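Local coordinates for lipid-transfer protein (Thermomonospora curvata, PDB 6OK1) that is of unknown function but has a thiolase-type fold and belongs with the thiolase-related lipid-transfer proteins, at residues A156-Y159 with M160-Y163; V227-E230 with R231-L235; M256-Y259 with Y260-E263; A354-V358 with R359-V363. All coordinates share one frame; numbering follows the deposited sequence. Where two conformers were deposited one is given.

Interaction 1: residues A156-Y159 with M160-Y163; sequences ARRY and MHEY
Arg158 and Glu162, one turn apart near the C-terminal end of helix 148-163, are joined by a salt bridge in the Glu162 conformer given. The Arg158 chain bends at chi2 (75°), bringing NE round to the carboxylate. Arg158 NE points almost straight (174°) at Glu162 OE2, 2.8 Å away. That oxygen lies in the guanidinium plane but receives the N-H on its anti side, and the carboxylate is turned nearly perpendicular to the guanidinium. Arg158 NH2 adds only a weak bond to the same oxygen. His161 CD2 sits over one guanidinium face, 3.8 Å from Arg158 CZ, the ring tilted against it. Further round, Tyr159 and Tyr163 form a T-shaped pair: the edge of Tyr163 meets the face of Tyr159, with Tyr163 CD2 3.4 Å from Tyr159 CE2. A water links Arg157 NH1 (3.0 Å) to His161 ND1 (3.1 Å).

In the second shell, Thr265 binds Glu162 OE1, Glu306 binds Tyr159 OH, and another protein chain of the assembly takes Arg157 NE with an aromatic side chain and Arg158 NH1 with its backbone. On the inner side, Ala156 and Met160 rest on Phe170 of helix 167-182, while Tyr159 packs on helix 301-307.

Interaction 2: residues V227-E230 with R231-L235; sequences VSTE and RARDL
Ser228 and Arg231 meet where strand 219-228 turns straight into the short helix 229-232. Among the hydrogen bonds, the N-cap comes first: Arg231 N donates to Ser228 OG at 3.0 Å. With chi1 at 71°, the hydroxyl stands between the backbone N and carbonyl carbon of Ser228, turned back over the first helical turn. The Ser228 carbonyl serves too, since Ala232 N reaches Ser228 O at 2.8 Å. Arg233 N, within the type I turn from Ala232 to Leu235, then binds Thr229 O at 3.1 Å and has a weak second acceptor in Glu230 O.

Apolar contacts gather round one branch of Val227. Its CG2 lies 3.8 Å from Ala232 CB and 4.1 Å from Leu235 CD1, so the last part of the strand and the turn share a small greasy patch, extended by Ala11 of strand 8-15.

Arg233 carries the main charged contact. Thr229 CG2 sits over the centre of one guanidinium face, 3.8 Å from Arg233 CZ, while Arg233 NE makes a salt bridge with Asp390. Glu230, poorly ordered, brings an opposite charge near without bonding to it.

Two acceptors of one serine thus take up amides at the helix start, while a methyl over one face and the salt bridge to Asp390 probably hold the Arg233 guanidinium in place.

Interaction 3: residues M256-Y259 with Y260-E263; sequences MTSY and YRSE
Tyr260 folds its ring back over the residue before it, and its side chain traces the contact from root to hydroxyl. The first torsion, chi1 -45°, puts CG anti to its own carbonyl carbon and brings the ring over the Tyr259 backbone. Tyr260 CB lies 3.5 Å from Tyr259 C. Tyr260 CG stands 3.4 Å from Tyr259 C, and next along the ring Tyr260 CD2 comes 3.6 Å from Tyr259 N. Farther out, Tyr260 CE2 approaches Thr257 O obliquely, at 3.4 Å. Over the middle of the ring lies Tyr259 CB, 4.1 Å from the Tyr260 centroid and only 9° off the normal, a CH-pi contact. At the tip, Tyr260 OH reaches a water at 2.7 Å, in the ring plane, and that water also bonds Thr257 OG1 at 3.0 Å.

Arg261 makes the other half. Its guanidinium lies with one face against Ser258, whose CB is 3.6 Å from Arg261 NH1 and set toward the rim. A second water accepts from Arg261 NH1 and donates to Ser258 O, at the inverse gamma turn centred on Ser258. Arg261 NE binds Tyr251 O, NH2 binds Gln253 and NH1 makes a salt bridge to Glu269.

No direct hydrogen bond joins 256-259 to 260-263; ring and guanidinium faces do the touching and waters bridge the polar atoms. Each guanidinium nitrogen of the buried arginine has a partner, and the Glu269 carboxylate would probably help balance its charge.

Interaction 4: residues A354-V358 with R359-V363; sequences AVRLV and RGTSV
A Schellman motif ends helix 348-359, with Arg356 and Thr361 as its outer pair. Thr361 N donates to Arg356 O at 2.8 Å, the donor tilted 33° from the carbonyl plane, and inside that loop Gly360 N makes a weak bond to Leu357 O at 3.2 Å. Gly360 is the C-prime residue; its phi of 90° reverses the helical course, and a CB at these backbone angles would collide with the preceding carbonyl oxygen. Just before the glycine, Arg359 N still binds Val355 O at 2.9 Å in ordinary helical fashion.

Arg359 runs extended alongside Val355, pointing the same way, and Val355 CG1 lies over one face of the guanidinium, 3.4 Å from Arg359 NE. Thr361 crosses Arg356 at about a right angle, its OG1 3.4 Å from Arg356 CB. Leu357 CD2 touches Ser362 CB at 3.7 Å. The polar ends have partners beyond: Arg359 forms a salt bridge to Asp40, Arg356 turns to Glu353, and the Ser362 hydroxyl is bound by Glu353 and Asn364.

Behind the helix end, Leu357 and Val358 rest on Val372 of strand 371-375, and Val355 on strand 8-15. A glycine with positive phi and the nested pair of backbone bonds are what a Schellman C-cap looks like where a helix packed on a sheet hands over to a loop.

In the fold
From the N terminus the four contacts follow in series, none nesting in or crossing another, and each ties together a continuous run of chain. Interaction 1 lies along the last turns of helix 148-163; interaction 2 turns strand 219-228 into helix 229-232; interaction 3 folds the loop between strand 240-248 and helix 268-281; interaction 4 stops helix 348-359 before strand 371-375. Interactions 1 and 3 adjoin, centres about 13 Å apart, where, in the conformers given, the like-charged Glu162 and Glu263 come close, and both face another protein chain. Interactions 2 and 4, centres about 17 Å apart, do not touch, but Val227 and Val355 both pack on strand 8-15 of the mixed sheet.

Interaction 1: residues A156-Y159 with M160-Y163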
# COMPACT_ATOMS: atom_id res chain seq x y z
N ALA A 156 -26.26 -8.29 7.22
CA ALA A 156 -27.35 -9.00 6.56
C ALA A 156 -28.55 -9.17 7.49
O ALA A 156 -29.71 -9.01 7.07
CB ALA A 156 -26.83 -10.36 6.09
N ARG A 157 -28.30 -9.47 8.77
CA ARG A 157 -29.41 -9.67 9.70
C ARG A 157 -30.23 -8.41 9.84
O ARG A 157 -31.46 -8.47 9.95
CB ARG A 157 -28.90 -10.11 11.07
CG ARG A 157 -30.01 -10.37 12.10
CD ARG A 157 -30.88 -11.60 11.71
NE ARG A 157 -32.03 -11.81 12.60
CZ ARG A 157 -33.19 -11.15 12.53
NH1 ARG A 157 -33.40 -10.21 11.61
NH2 ARG A 157 -34.16 -11.44 13.40
N ARG A 158 -29.57 -7.25 9.87
CA ARG A 158 -30.29 -5.99 9.99
C ARG A 158 -31.04 -5.65 8.70
O ARG A 158 -32.15 -5.10 8.74
CB ARG A 158 -29.33 -4.87 10.37
CG ARG A 158 -30.03 -3.52 10.63
CD ARG A 158 -30.75 -3.50 11.98
NE ARG A 158 -31.64 -2.32 12.05
CZ ARG A 158 -32.26 -1.92 13.15
NH1 ARG A 158 -32.09 -2.57 14.30
NH2 ARG A 158 -33.06 -0.85 13.10
N TYR A 159 -30.45 -5.99 7.55
CA TYR A 159 -31.14 -5.77 6.28
C TYR A 159 -32.42 -6.61 6.20
O TYR A 159 -33.47 -6.13 5.73
CB TYR A 159 -30.18 -6.08 5.13
CG TYR A 159 -30.76 -5.85 3.75
CD1 TYR A 159 -31.52 -6.82 3.13
CD2 TYR A 159 -30.52 -4.67 3.07
CE1 TYR A 159 -32.06 -6.61 1.88
CE2 TYR A 159 -31.07 -4.45 1.81
CZ TYR A 159 -31.84 -5.43 1.22
OH TYR A 159 -32.39 -5.27 -0.04
N MET A 160 -32.36 -7.85 6.69
CA MET A 160 -33.56 -8.69 6.76
C MET A 160 -34.61 -8.05 7.65
O MET A 160 -35.80 -8.06 7.32
CB MET A 160 -33.21 -10.05 7.32
CG MET A 160 -32.34 -10.90 6.42
SD MET A 160 -31.66 -12.36 7.25
CE MET A 160 -33.13 -13.35 7.53
N HIS A 161 -34.19 -7.55 8.80
CA HIS A 161 -35.11 -6.90 9.73
C HIS A 161 -35.81 -5.71 9.09
O HIS A 161 -37.03 -5.55 9.19
CB HIS A 161 -34.33 -6.45 10.97
CG HIS A 161 -35.12 -5.58 11.89
ND1 HIS A 161 -36.02 -6.09 12.80
CD2 HIS A 161 -35.13 -4.24 12.06
CE1 HIS A 161 -36.57 -5.09 13.47
NE2 HIS A 161 -36.05 -3.96 13.04
N GLU A 162 -35.04 -4.84 8.45
CA GLU A 162 -35.63 -3.60 7.96
C GLU A 162 -36.49 -3.82 6.72
O GLU A 162 -37.49 -3.11 6.55
CB GLU A 162 -34.54 -2.58 7.68
CG GLU A 162 -33.80 -2.23 8.95
CD GLU A 162 -32.75 -1.16 8.77
OE1 GLU A 162 -32.51 -0.70 7.63
OE2 GLU A 162 -32.18 -0.76 9.80
N TYR A 163 -36.15 -4.79 5.88
CA TYR A 163 -36.78 -4.89 4.57
C TYR A 163 -37.53 -6.19 4.33
O TYR A 163 -38.14 -6.36 3.27
CB TYR A 163 -35.72 -4.70 3.49
CG TYR A 163 -35.09 -3.33 3.51
CD1 TYR A 163 -35.88 -2.19 3.53
CD2 TYR A 163 -33.70 -3.17 3.52
CE1 TYR A 163 -35.33 -0.95 3.54
CE2 TYR A 163 -33.14 -1.91 3.53
CZ TYR A 163 -33.95 -0.80 3.53
OH TYR A 163 -33.41 0.46 3.54
O HOH W 1 -36.02 -9.14 12.65
O HOH W 2 -33.71 1.40 10.70

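Interaction 2: residues V227-E230 with R231-L235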
# COMPACT_ATOMS: atom_id res chain seq x y z
N VAL A 227 -4.09 1.28 -21.27
CA VAL A 227 -3.37 2.21 -22.13
C VAL A 227 -4.31 3.37 -22.47
O VAL A 227 -5.49 3.37 -22.11
CB VAL A 227 -2.88 1.53 -23.43
CG1 VAL A 227 -1.87 0.48 -23.12
CG2 VAL A 227 -4.05 0.92 -24.16
N SER A 228 -3.79 4.36 -23.21
CA SER A 228 -4.70 5.39 -23.69
C SER A 228 -5.71 4.77 -24.66
O SER A 228 -5.45 3.77 -25.33
CB SER A 228 -3.94 6.52 -24.38
OG SER A 228 -3.43 6.07 -25.62
N THR A 229 -6.89 5.39 -24.74
CA THR A 229 -7.88 4.92 -25.69
C THR A 229 -7.34 4.99 -27.12
O THR A 229 -7.58 4.08 -27.92
CB THR A 229 -9.18 5.71 -25.51
OG1 THR A 229 -9.74 5.41 -24.22
CG2 THR A 229 -10.19 5.35 -26.56
N GLU A 230 -6.58 6.04 -27.45
CA GLU A 230 -5.98 6.15 -28.79
C GLU A 230 -5.06 4.97 -29.06
O GLU A 230 -5.12 4.35 -30.13
CB GLU A 230 -5.22 7.48 -28.94
CG GLU A 230 -6.09 8.73 -28.94
CD GLU A 230 -6.65 9.07 -27.57
OE1 GLU A 230 -6.18 8.49 -26.57
OE2 GLU A 230 -7.57 9.91 -27.51
N ARG A 231 -4.20 4.64 -28.09
CA ARG A 231 -3.32 3.48 -28.23
C ARG A 231 -4.12 2.19 -28.36
O ARG A 231 -3.80 1.33 -29.19
CB ARG A 231 -2.37 3.40 -27.04
CG ARG A 231 -1.19 2.45 -27.17
CD ARG A 231 0.14 3.21 -27.10
NE ARG A 231 1.28 2.36 -26.76
CZ ARG A 231 1.72 1.36 -27.52
NH1 ARG A 231 1.11 1.07 -28.65
NH2 ARG A 231 2.77 0.64 -27.15
N ALA A 232 -5.15 2.02 -27.53
CA ALA A 232 -5.93 0.79 -27.55
C ALA A 232 -6.53 0.54 -28.93
O ALA A 232 -6.68 -0.62 -29.34
CB ALA A 232 -7.03 0.84 -26.48
N ARG A 233 -6.88 1.60 -29.64
CA ARG A 233 -7.48 1.45 -30.97
C ARG A 233 -6.54 0.79 -31.97
O ARG A 233 -7.01 0.23 -32.97
CB ARG A 233 -7.94 2.81 -31.49
CG ARG A 233 -9.25 3.26 -30.88
CD ARG A 233 -9.42 4.76 -31.01
NE ARG A 233 -10.68 5.18 -30.40
CZ ARG A 233 -10.95 6.44 -30.08
NH1 ARG A 233 -10.07 7.39 -30.31
NH2 ARG A 233 -12.13 6.74 -29.53
N ASP A 234 -5.23 0.84 -31.74
CA ASP A 234 -4.27 0.16 -32.60
C ASP A 234 -3.87 -1.22 -32.09
O ASP A 234 -3.09 -1.91 -32.75
CB ASP A 234 -3.02 1.03 -32.77
CG ASP A 234 -3.31 2.31 -33.55
OD1 ASP A 234 -4.24 2.36 -34.37
OD2 ASP A 234 -2.59 3.30 -33.35
N LEU A 235 -4.41 -1.66 -30.97
CA LEU A 235 -4.12 -2.97 -30.43
C LEU A 235 -5.18 -3.99 -30.87
O LEU A 235 -6.17 -3.63 -31.51
CB LEU A 235 -4.01 -2.86 -28.89
CG LEU A 235 -2.89 -1.90 -28.49
CD1 LEU A 235 -2.73 -1.80 -26.95
CD2 LEU A 235 -1.53 -2.30 -29.11

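Interaction 3: residues M256-Y259 with Y260-E263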
# COMPACT_ATOMS: atom_id res chain seq x y z
N MET A 256 -14.76 -3.63 7.30
CA MET A 256 -15.79 -4.66 7.32
C MET A 256 -16.79 -4.51 8.44
O MET A 256 -17.74 -5.30 8.50
CB MET A 256 -15.20 -6.07 7.39
CG MET A 256 -14.37 -6.40 6.18
SD MET A 256 -15.38 -6.44 4.69
CE MET A 256 -16.38 -7.88 5.00
N THR A 257 -16.65 -3.51 9.31
CA THR A 257 -17.44 -3.47 10.54
C THR A 257 -17.98 -2.06 10.83
O THR A 257 -17.97 -1.61 11.98
CB THR A 257 -16.61 -3.96 11.73
OG1 THR A 257 -15.42 -3.18 11.89
CG2 THR A 257 -16.21 -5.41 11.54
N SER A 258 -18.49 -1.38 9.79
CA SER A 258 -19.07 -0.04 9.96
C SER A 258 -20.47 -0.15 10.55
O SER A 258 -21.49 0.07 9.89
CB SER A 258 -19.09 0.72 8.64
OG SER A 258 -17.80 0.69 8.03
N TYR A 259 -20.50 -0.46 11.83
CA TYR A 259 -21.71 -0.82 12.56
C TYR A 259 -22.28 0.34 13.37
O TYR A 259 -23.24 0.14 14.14
CB TYR A 259 -21.39 -1.96 13.53
CG TYR A 259 -20.93 -3.28 12.92
CD1 TYR A 259 -21.37 -3.71 11.68
CD2 TYR A 259 -20.09 -4.09 13.63
CE1 TYR A 259 -20.96 -4.93 11.16
CE2 TYR A 259 -19.66 -5.31 13.12
CZ TYR A 259 -20.09 -5.71 11.89
OH TYR A 259 -19.67 -6.93 11.43
N TYR A 260 -21.71 1.53 13.24
CA TYR A 260 -21.97 2.62 14.17
C TYR A 260 -22.63 3.82 13.49
O TYR A 260 -22.88 4.84 14.14
CB TYR A 260 -20.65 3.02 14.85
CG TYR A 260 -19.85 1.81 15.31
CD1 TYR A 260 -20.12 1.20 16.52
CD2 TYR A 260 -18.84 1.27 14.50
CE1 TYR A 260 -19.41 0.09 16.93
CE2 TYR A 260 -18.15 0.15 14.88
CZ TYR A 260 -18.42 -0.43 16.11
OH TYR A 260 -17.74 -1.54 16.56
N ARG A 261 -22.91 3.70 12.20
CA ARG A 261 -23.63 4.71 11.43
C ARG A 261 -25.10 4.72 11.79
O ARG A 261 -25.64 3.74 12.29
CB ARG A 261 -23.52 4.41 9.95
CG ARG A 261 -22.11 4.45 9.46
CD ARG A 261 -21.90 3.60 8.19
NE ARG A 261 -20.66 4.01 7.55
CZ ARG A 261 -20.13 3.47 6.45
NH1 ARG A 261 -20.71 2.44 5.87
NH2 ARG A 261 -19.03 4.01 5.92
N SER A 262 -25.78 5.83 11.46
CA SER A 262 -27.20 5.91 11.77
C SER A 262 -27.97 4.75 11.15
O SER A 262 -28.86 4.17 11.79
CB SER A 262 -27.78 7.26 11.31
OG SER A 262 -27.65 7.44 9.90
N GLU A 263 -27.62 4.38 9.92
CA GLU A 263 -28.18 3.22 9.25
C GLU A 263 -27.03 2.36 8.72
O GLU A 263 -26.04 2.90 8.19
CB GLU A 263 -29.11 3.61 8.11
CG GLU A 263 -30.43 4.20 8.58
CD GLU A 263 -31.56 4.00 7.60
OE1 GLU A 263 -31.85 2.84 7.26
OE2 GLU A 263 -32.15 5.01 7.16
O HOH W 3 -15.86 -2.26 14.76
O HOH W 4 -22.51 0.55 7.12

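Interaction 4: residues A354-V358 with R359-V363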
# COMPACT_ATOMS: atom_id res chain seq x y z
N ALA A 354 -15.93 -8.22 -17.20
CA ALA A 354 -16.52 -7.00 -17.75
C ALA A 354 -15.88 -6.64 -19.08
O ALA A 354 -16.55 -6.20 -20.02
CB ALA A 354 -16.35 -5.87 -16.74
N VAL A 355 -14.56 -6.82 -19.17
CA VAL A 355 -13.86 -6.57 -20.42
C VAL A 355 -14.38 -7.51 -21.51
O VAL A 355 -14.65 -7.09 -22.64
CB VAL A 355 -12.34 -6.73 -20.21
CG1 VAL A 355 -11.60 -6.71 -21.57
CG2 VAL A 355 -11.79 -5.61 -19.28
N ARG A 356 -14.54 -8.79 -21.19
CA ARG A 356 -15.07 -9.72 -22.18
C ARG A 356 -16.46 -9.31 -22.64
O ARG A 356 -16.78 -9.40 -23.84
CB ARG A 356 -15.10 -11.14 -21.62
CG ARG A 356 -13.75 -11.73 -21.37
CD ARG A 356 -13.92 -13.20 -20.92
NE ARG A 356 -12.76 -13.65 -20.21
CZ ARG A 356 -12.67 -13.81 -18.89
NH1 ARG A 356 -13.70 -13.62 -18.07
NH2 ARG A 356 -11.51 -14.20 -18.43
N LEU A 357 -17.30 -8.87 -21.71
CA LEU A 357 -18.65 -8.46 -22.09
C LEU A 357 -18.60 -7.31 -23.09
O LEU A 357 -19.32 -7.32 -24.10
CB LEU A 357 -19.44 -8.07 -20.83
CG LEU A 357 -19.87 -9.21 -19.91
CD1 LEU A 357 -20.32 -8.67 -18.53
CD2 LEU A 357 -20.98 -10.01 -20.53
N VAL A 358 -17.71 -6.32 -22.85
CA VAL A 358 -17.57 -5.21 -23.80
C VAL A 358 -17.04 -5.72 -25.14
O VAL A 358 -17.51 -5.29 -26.21
CB VAL A 358 -16.66 -4.12 -23.21
CG1 VAL A 358 -16.36 -3.05 -24.27
CG2 VAL A 358 -17.33 -3.48 -22.00
N ARG A 359 -16.07 -6.63 -25.11
CA ARG A 359 -15.52 -7.21 -26.33
C ARG A 359 -16.52 -8.08 -27.06
O ARG A 359 -16.39 -8.27 -28.28
CB ARG A 359 -14.28 -8.06 -26.01
CG ARG A 359 -13.08 -7.32 -25.50
CD ARG A 359 -11.99 -8.31 -25.10
NE ARG A 359 -10.73 -7.68 -24.75
CZ ARG A 359 -9.63 -8.36 -24.41
NH1 ARG A 359 -9.66 -9.68 -24.40
NH2 ARG A 359 -8.52 -7.71 -24.10
N GLY A 360 -17.52 -8.61 -26.35
CA GLY A 360 -18.43 -9.61 -26.91
C GLY A 360 -17.98 -11.04 -26.73
O GLY A 360 -18.55 -11.94 -27.35
N THR A 361 -17.01 -11.29 -25.85
CA THR A 361 -16.35 -12.58 -25.76
C THR A 361 -16.63 -13.32 -24.46
O THR A 361 -15.95 -14.30 -24.15
CB THR A 361 -14.85 -12.40 -25.95
OG1 THR A 361 -14.33 -11.56 -24.92
CG2 THR A 361 -14.55 -11.76 -27.32
N SER A 362 -17.65 -12.92 -23.70
CA SER A 362 -18.01 -13.69 -22.52
C SER A 362 -18.55 -15.06 -22.90
O SER A 362 -19.26 -15.21 -23.89
CB SER A 362 -19.06 -12.94 -21.70
OG SER A 362 -19.61 -13.81 -20.72
N VAL A 363 -18.23 -16.07 -22.08
CA VAL A 363 -18.81 -17.41 -22.27
C VAL A 363 -20.33 -17.39 -22.08
O VAL A 363 -21.02 -18.29 -22.58
CB VAL A 363 -18.17 -18.44 -21.32
CG1 VAL A 363 -16.66 -18.52 -21.57
CG2 VAL A 363 -18.48 -18.12 -19.84